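Local coordinates for aspartate aminotransferase (Leishmania major, PDB 4H51), which probably catalyses the pyridoxal phosphate-dependent transfer of an amino group between L-aspartate and 2-oxoglutarate, working as a homodimer, at residues G355-V360 against L370-A375; T164-D169 against S174-G179. All blocks are in the same frame, centred on the assembly; numbering follows the deposited sequence.

Contact 1. Residues G355-V360 against L370-A375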
loop_
_atom_site.group_PDB
_atom_site.type_symbol
_atom_site.label_atom_id
_atom_site.label_comp_id
_atom_site.label_asym_id
_atom_site.label_seq_id
_atom_site.Cartn_x
_atom_site.Cartn_y
_atom_site.Cartn_z
ATOM N N GLY B 355 -8.052 41.905 16.572
ATOM C CA GLY B 355 -7.556 41.503 15.267
ATOM C C GLY B 355 -8.736 41.201 14.395
ATOM O O GLY B 355 -9.895 41.397 14.806
ATOM N N SER B 356 -8.445 40.715 13.197
ATOM C CA SER B 356 -9.471 40.351 12.263
ATOM C C SER B 356 -9.554 38.824 12.158
ATOM O O SER B 356 -8.547 38.101 12.302
ATOM C CB SER B 356 -9.187 40.976 10.909
ATOM O OG SER B 356 -8.047 40.385 10.304
ATOM N N TRP B 357 -10.773 38.345 11.911
ATOM C CA TRP B 357 -11.058 36.912 11.945
ATOM C C TRP B 357 -11.776 36.404 10.757
ATOM O O TRP B 357 -12.228 35.254 10.770
ATOM C CB TRP B 357 -11.804 36.605 13.224
ATOM C CG TRP B 357 -10.907 36.954 14.356
ATOM C CD1 TRP B 357 -10.891 38.137 15.107
ATOM C CD2 TRP B 357 -9.740 36.190 14.816
ATOM N NE1 TRP B 357 -9.863 38.121 16.011
ATOM C CE2 TRP B 357 -9.126 36.987 15.886
ATOM C CE3 TRP B 357 -9.173 34.956 14.472
ATOM C CZ2 TRP B 357 -8.017 36.537 16.590
ATOM C CZ3 TRP B 357 -8.050 34.515 15.184
ATOM C CH2 TRP B 357 -7.481 35.292 16.213
ATOM N N GLU B 358 -11.826 37.206 9.695
ATOM C CA GLU B 358 -12.574 36.847 8.488
ATOM C C GLU B 358 -11.954 35.641 7.766
ATOM O O GLU B 358 -12.607 34.943 7.004
ATOM C CB GLU B 358 -12.715 38.051 7.550
ATOM C CG GLU B 358 -13.748 39.101 8.044
ATOM C CD GLU B 358 -13.287 39.947 9.240
ATOM O OE1 GLU B 358 -12.096 40.328 9.304
ATOM O OE2 GLU B 358 -14.116 40.250 10.134
ATOM N N HIS B 359 -10.680 35.383 8.019
ATOM C CA HIS B 359 -10.079 34.179 7.462
ATOM C C HIS B 359 -10.804 32.915 7.874
ATOM O O HIS B 359 -10.795 31.930 7.118
ATOM C CB HIS B 359 -8.589 34.086 7.748
ATOM C CG HIS B 359 -8.212 34.202 9.208
ATOM N ND1 HIS B 359 -8.269 35.366 9.888
ATOM C CD2 HIS B 359 -7.666 33.261 10.087
ATOM C CE1 HIS B 359 -7.844 35.162 11.141
ATOM N NE2 HIS B 359 -7.462 33.869 11.257
ATOM N N VAL B 360 -11.393 32.924 9.069
ATOM C CA VAL B 360 -12.125 31.786 9.592
ATOM C C VAL B 360 -13.254 31.373 8.647
ATOM O O VAL B 360 -13.418 30.187 8.347
ATOM C CB VAL B 360 -12.680 32.048 10.999
ATOM C CG1 VAL B 360 -13.496 30.864 11.472
ATOM C CG2 VAL B 360 -11.558 32.368 11.990
ATOM N N LEU B 370 -5.289 29.497 11.891
ATOM C CA LEU B 370 -5.927 30.541 12.686
ATOM C C LEU B 370 -5.042 31.776 12.874
ATOM O O LEU B 370 -5.553 32.823 13.161
ATOM C CB LEU B 370 -6.339 30.010 14.069
ATOM C CG LEU B 370 -7.381 28.902 14.032
ATOM C CD1 LEU B 370 -7.533 28.206 15.384
ATOM C CD2 LEU B 370 -8.707 29.504 13.571
ATOM N N GLY B 371 -3.739 31.613 12.785
ATOM C CA GLY B 371 -2.809 32.745 12.909
ATOM C C GLY B 371 -2.167 32.906 14.275
ATOM O O GLY B 371 -1.302 33.756 14.460
ATOM N N LEU B 372 -2.516 32.064 15.225
ATOM C CA LEU B 372 -1.953 32.177 16.554
ATOM C C LEU B 372 -0.459 31.791 16.580
ATOM O O LEU B 372 0.001 30.973 15.755
ATOM C CB LEU B 372 -2.767 31.309 17.529
ATOM C CG LEU B 372 -4.278 31.598 17.701
ATOM C CD1 LEU B 372 -4.895 30.526 18.606
ATOM C CD2 LEU B 372 -4.547 32.992 18.271
ATOM N N SER B 373 0.286 32.360 17.544
ATOM C CA SER B 373 1.700 32.038 17.766
ATOM C C SER B 373 1.854 30.616 18.257
ATOM O O SER B 373 0.867 29.998 18.707
ATOM C CB SER B 373 2.305 32.942 18.854
ATOM O OG SER B 373 2.216 32.292 20.136
ATOM N N LYS B 374 3.095 30.128 18.275
ATOM C CA LYS B 374 3.391 28.799 18.816
ATOM C C LYS B 374 2.921 28.656 20.283
ATOM O O LYS B 374 2.250 27.674 20.641
ATOM C CB LYS B 374 4.897 28.464 18.719
ATOM C CG LYS B 374 5.292 27.083 19.272
ATOM C CD LYS B 374 6.692 26.642 18.833
ATOM C CE LYS B 374 7.068 25.276 19.407
ATOM N NZ LYS B 374 7.775 25.354 20.721
ATOM N N ALA B 375 3.300 29.620 21.115
ATOM C CA ALA B 375 2.956 29.583 22.539
ATOM C C ALA B 375 1.426 29.629 22.745
ATOM O O ALA B 375 0.897 28.917 23.595
ATOM C CB ALA B 375 3.656 30.724 23.305
#
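His359 NE2 donates a hydrogen bond to the backbone O of Leu370, 2.9 Å away, with an N-H...O angle of 151°. The donor stands well above the carbonyl plane, while the oxygen meets the imidazole at its edge, tilted slightly from the ring plane. CB of His359 already points toward 370-375, and with CG between the backbone N and the carbonyl carbon (chi1 54°) NE2 comes to the oxygen. Histidine suits this place because a ring nitrogen can serve a buried carbonyl at the point where the chain leaves strand 367-369. Trp357 brings CZ3 obliquely to the same oxygen, 3.6 Å from Leu370 O, and its CH2 reaches Leu372 CD2 at 4.3 Å with the methyl near the plane of the indole. Val360 CG2 and Leu370 CD2 add an apolar contact, also at 4.3 Å. Gly371 turns the chain between the two leucines with a positive phi of 99°, a conformation that glycine takes readily. Trp357 and Leu370 both rest on Ile410 of helix 400-416, and Trp357 and Val360 share Leu348 of the long helix 320-350, placing the contact against both helices, just past strand 367-369 of the small two-stranded sheet.

Contact 2. Residues T164-D169 against S174-G179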
loop_
_atom_site.group_PDB
_atom_site.type_symbol
_atom_site.label_atom_id
_atom_site.label_comp_id
_atom_site.label_asym_id
_atom_site.label_seq_id
_atom_site.Cartn_x
_atom_site.Cartn_y
_atom_site.Cartn_z
ATOM N N THR B 164 10.792 25.398 -1.726
ATOM C CA THR B 164 9.469 25.913 -1.506
ATOM C C THR B 164 9.127 27.119 -2.381
ATOM O O THR B 164 10.029 27.835 -2.820
ATOM C CB THR B 164 9.264 26.280 -0.034
ATOM O OG1 THR B 164 10.169 27.351 0.299
ATOM C CG2 THR B 164 9.531 25.033 0.867
ATOM N N TYR B 165 7.829 27.287 -2.667
ATOM C CA TYR B 165 7.331 28.528 -3.266
ATOM C C TYR B 165 6.546 29.290 -2.219
ATOM O O TYR B 165 5.788 28.693 -1.422
ATOM C CB TYR B 165 6.482 28.322 -4.533
ATOM C CG TYR B 165 5.353 27.370 -4.438
ATOM C CD1 TYR B 165 5.543 26.029 -4.715
ATOM C CD2 TYR B 165 4.087 27.798 -4.109
ATOM C CE1 TYR B 165 4.483 25.114 -4.655
ATOM C CE2 TYR B 165 3.014 26.888 -4.030
ATOM C CZ TYR B 165 3.231 25.550 -4.331
ATOM O OH TYR B 165 2.232 24.614 -4.265
ATOM N N ALA B 166 6.759 30.608 -2.223
ATOM C CA ALA B 166 5.937 31.504 -1.446
ATOM C C ALA B 166 4.466 31.215 -1.724
ATOM O O ALA B 166 4.077 30.999 -2.855
ATOM C CB ALA B 166 6.276 32.949 -1.807
ATOM N N TYR B 167 3.646 31.218 -0.696
ATOM C CA TYR B 167 2.262 30.840 -0.858
ATOM C C TYR B 167 1.402 31.587 0.144
ATOM O O TYR B 167 0.658 32.497 -0.253
ATOM C CB TYR B 167 2.095 29.307 -0.768
ATOM C CG TYR B 167 0.685 28.899 -1.116
ATOM C CD1 TYR B 167 0.283 28.892 -2.438
ATOM C CD2 TYR B 167 -0.264 28.619 -0.140
ATOM C CE1 TYR B 167 -1.017 28.604 -2.797
ATOM C CE2 TYR B 167 -1.561 28.289 -0.499
ATOM C CZ TYR B 167 -1.939 28.280 -1.834
ATOM O OH TYR B 167 -3.245 27.992 -2.268
ATOM N N TYR B 168 1.502 31.237 1.420
ATOM C CA TYR B 168 0.647 31.859 2.450
ATOM C C TYR B 168 1.379 32.992 3.143
ATOM O O TYR B 168 2.537 32.844 3.500
ATOM C CB TYR B 168 0.246 30.833 3.490
ATOM C CG TYR B 168 -0.829 31.312 4.418
ATOM C CD1 TYR B 168 -2.101 31.622 3.927
ATOM C CD2 TYR B 168 -0.598 31.445 5.761
ATOM C CE1 TYR B 168 -3.104 32.062 4.759
ATOM C CE2 TYR B 168 -1.596 31.883 6.617
ATOM C CZ TYR B 168 -2.844 32.186 6.112
ATOM O OH TYR B 168 -3.868 32.632 6.926
ATOM N N ASP B 169 0.690 34.115 3.290
ATOM C CA ASP B 169 1.184 35.258 4.042
ATOM C C ASP B 169 0.410 35.414 5.373
ATOM O O ASP B 169 -0.700 35.868 5.393
ATOM C CB ASP B 169 1.013 36.500 3.200
ATOM C CG ASP B 169 1.652 37.694 3.830
ATOM O OD1 ASP B 169 2.197 37.550 4.940
ATOM O OD2 ASP B 169 1.618 38.763 3.207
ATOM N N SER B 174 -3.728 35.448 3.598
ATOM C CA SER B 174 -4.107 35.395 2.207
ATOM C C SER B 174 -2.908 34.898 1.438
ATOM O O SER B 174 -1.798 34.793 2.001
ATOM C CB SER B 174 -4.571 36.761 1.679
ATOM O OG SER B 174 -3.482 37.665 1.414
ATOM N N LEU B 175 -3.119 34.655 0.147
ATOM C CA LEU B 175 -2.035 34.237 -0.726
ATOM C C LEU B 175 -1.085 35.384 -1.038
ATOM O O LEU B 175 -1.500 36.423 -1.492
ATOM C CB LEU B 175 -2.583 33.674 -2.055
ATOM C CG LEU B 175 -2.488 32.188 -2.218
ATOM C CD1 LEU B 175 -3.186 31.558 -1.024
ATOM C CD2 LEU B 175 -3.097 31.739 -3.561
ATOM N N ASN B 176 0.190 35.178 -0.807
ATOM C CA ASN B 176 1.214 36.044 -1.375
ATOM C C ASN B 176 1.403 35.675 -2.839
ATOM O O ASN B 176 2.343 34.949 -3.213
ATOM C CB ASN B 176 2.534 35.868 -0.626
ATOM C CG ASN B 176 3.652 36.764 -1.166
ATOM O OD1 ASN B 176 3.483 37.530 -2.116
ATOM N ND2 ASN B 176 4.805 36.672 -0.529
ATOM N N PHE B 177 0.507 36.172 -3.681
ATOM C CA PHE B 177 0.483 35.729 -5.055
ATOM C C PHE B 177 1.653 36.273 -5.846
ATOM O O PHE B 177 2.208 35.572 -6.725
ATOM C CB PHE B 177 -0.819 36.071 -5.746
ATOM C CG PHE B 177 -0.970 35.395 -7.072
ATOM C CD1 PHE B 177 -0.930 33.993 -7.165
ATOM C CD2 PHE B 177 -1.133 36.139 -8.224
ATOM C CE1 PHE B 177 -1.071 33.378 -8.400
ATOM C CE2 PHE B 177 -1.275 35.516 -9.458
ATOM C CZ PHE B 177 -1.252 34.146 -9.544
ATOM N N GLU B 178 2.088 37.493 -5.522
ATOM C CA GLU B 178 3.263 38.054 -6.215
ATOM C C GLU B 178 4.537 37.233 -5.920
ATOM O O GLU B 178 5.331 36.990 -6.808
ATOM C CB GLU B 178 3.451 39.557 -5.891
ATOM C CG GLU B 178 2.299 40.436 -6.432
ATOM C CD GLU B 178 2.074 40.325 -7.949
ATOM O OE1 GLU B 178 3.045 40.418 -8.724
ATOM O OE2 GLU B 178 0.923 40.113 -8.390
ATOM N N GLY B 179 4.675 36.760 -4.692
ATOM C CA GLY B 179 5.805 35.969 -4.296
ATOM C C GLY B 179 5.761 34.602 -4.963
ATOM O O GLY B 179 6.805 34.082 -5.396
#
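One face of the Tyr167 ring carries Leu175, whose CD1 sits 3.9 Å from the ring centroid and 26° off its normal, a CH-pi contact offset toward the rim, while CD2 of the same leucine lies by Tyr167 CE1. With CG of Tyr167 anti to its backbone N (chi1 -173°), the phenol runs past Leu175 to Val205 O, which accepts from its hydroxyl, and the ring also stacks with His200. At the edge of the Tyr165 ring lies Tyr167 CD1, while the Tyr168 ring approaches the backbone of Ser174 obliquely, CE1 to N 3.6 Å. These residues belong to a beta hairpin at the margin of the large aminotransferase sheet, where 174-175 pairs antiparallel with the broken strand 162-169. Asp169 and Ser174 form a hydrogen-bonded pair, Asp169 N giving to Ser174 O at 2.9 Å in a nearly straight bond; Tyr168 and Leu175 are the non-hydrogen-bonded pair. Beyond them Asn176 N donates to Tyr167 O at 2.8 Å. Asn176, the centre of an inverse gamma turn, is also the N-cap of helix 177-186: its short side chain brings OD1 back to accept from Gly179 N at 2.9 Å, the donor standing above the amide plane. Glycine suits position 179, where the helix backbone passes close to Ala166, whose CB lies 3.6 Å from Gly179 C.

Contact 2 comes first along the chain and is complete before contact 1 begins, yet the two lie on the same side of the chain's centre, with centres about 17 Å apart and nearest atoms about 5 Å apart, without touching. They share no strand or helix. Contact 2 belongs to the margin of the large mixed sheet, whereas contact 1 lies beside the small two-stranded sheet and the helices 320-350 and 400-416. Val173, in the turn of the hairpin of contact 2, bridges the gap: it touches both Tyr168 and His359. Segments nearly two hundred positions apart thus come close where the hairpin of the large sheet meets the C-terminal part of the fold.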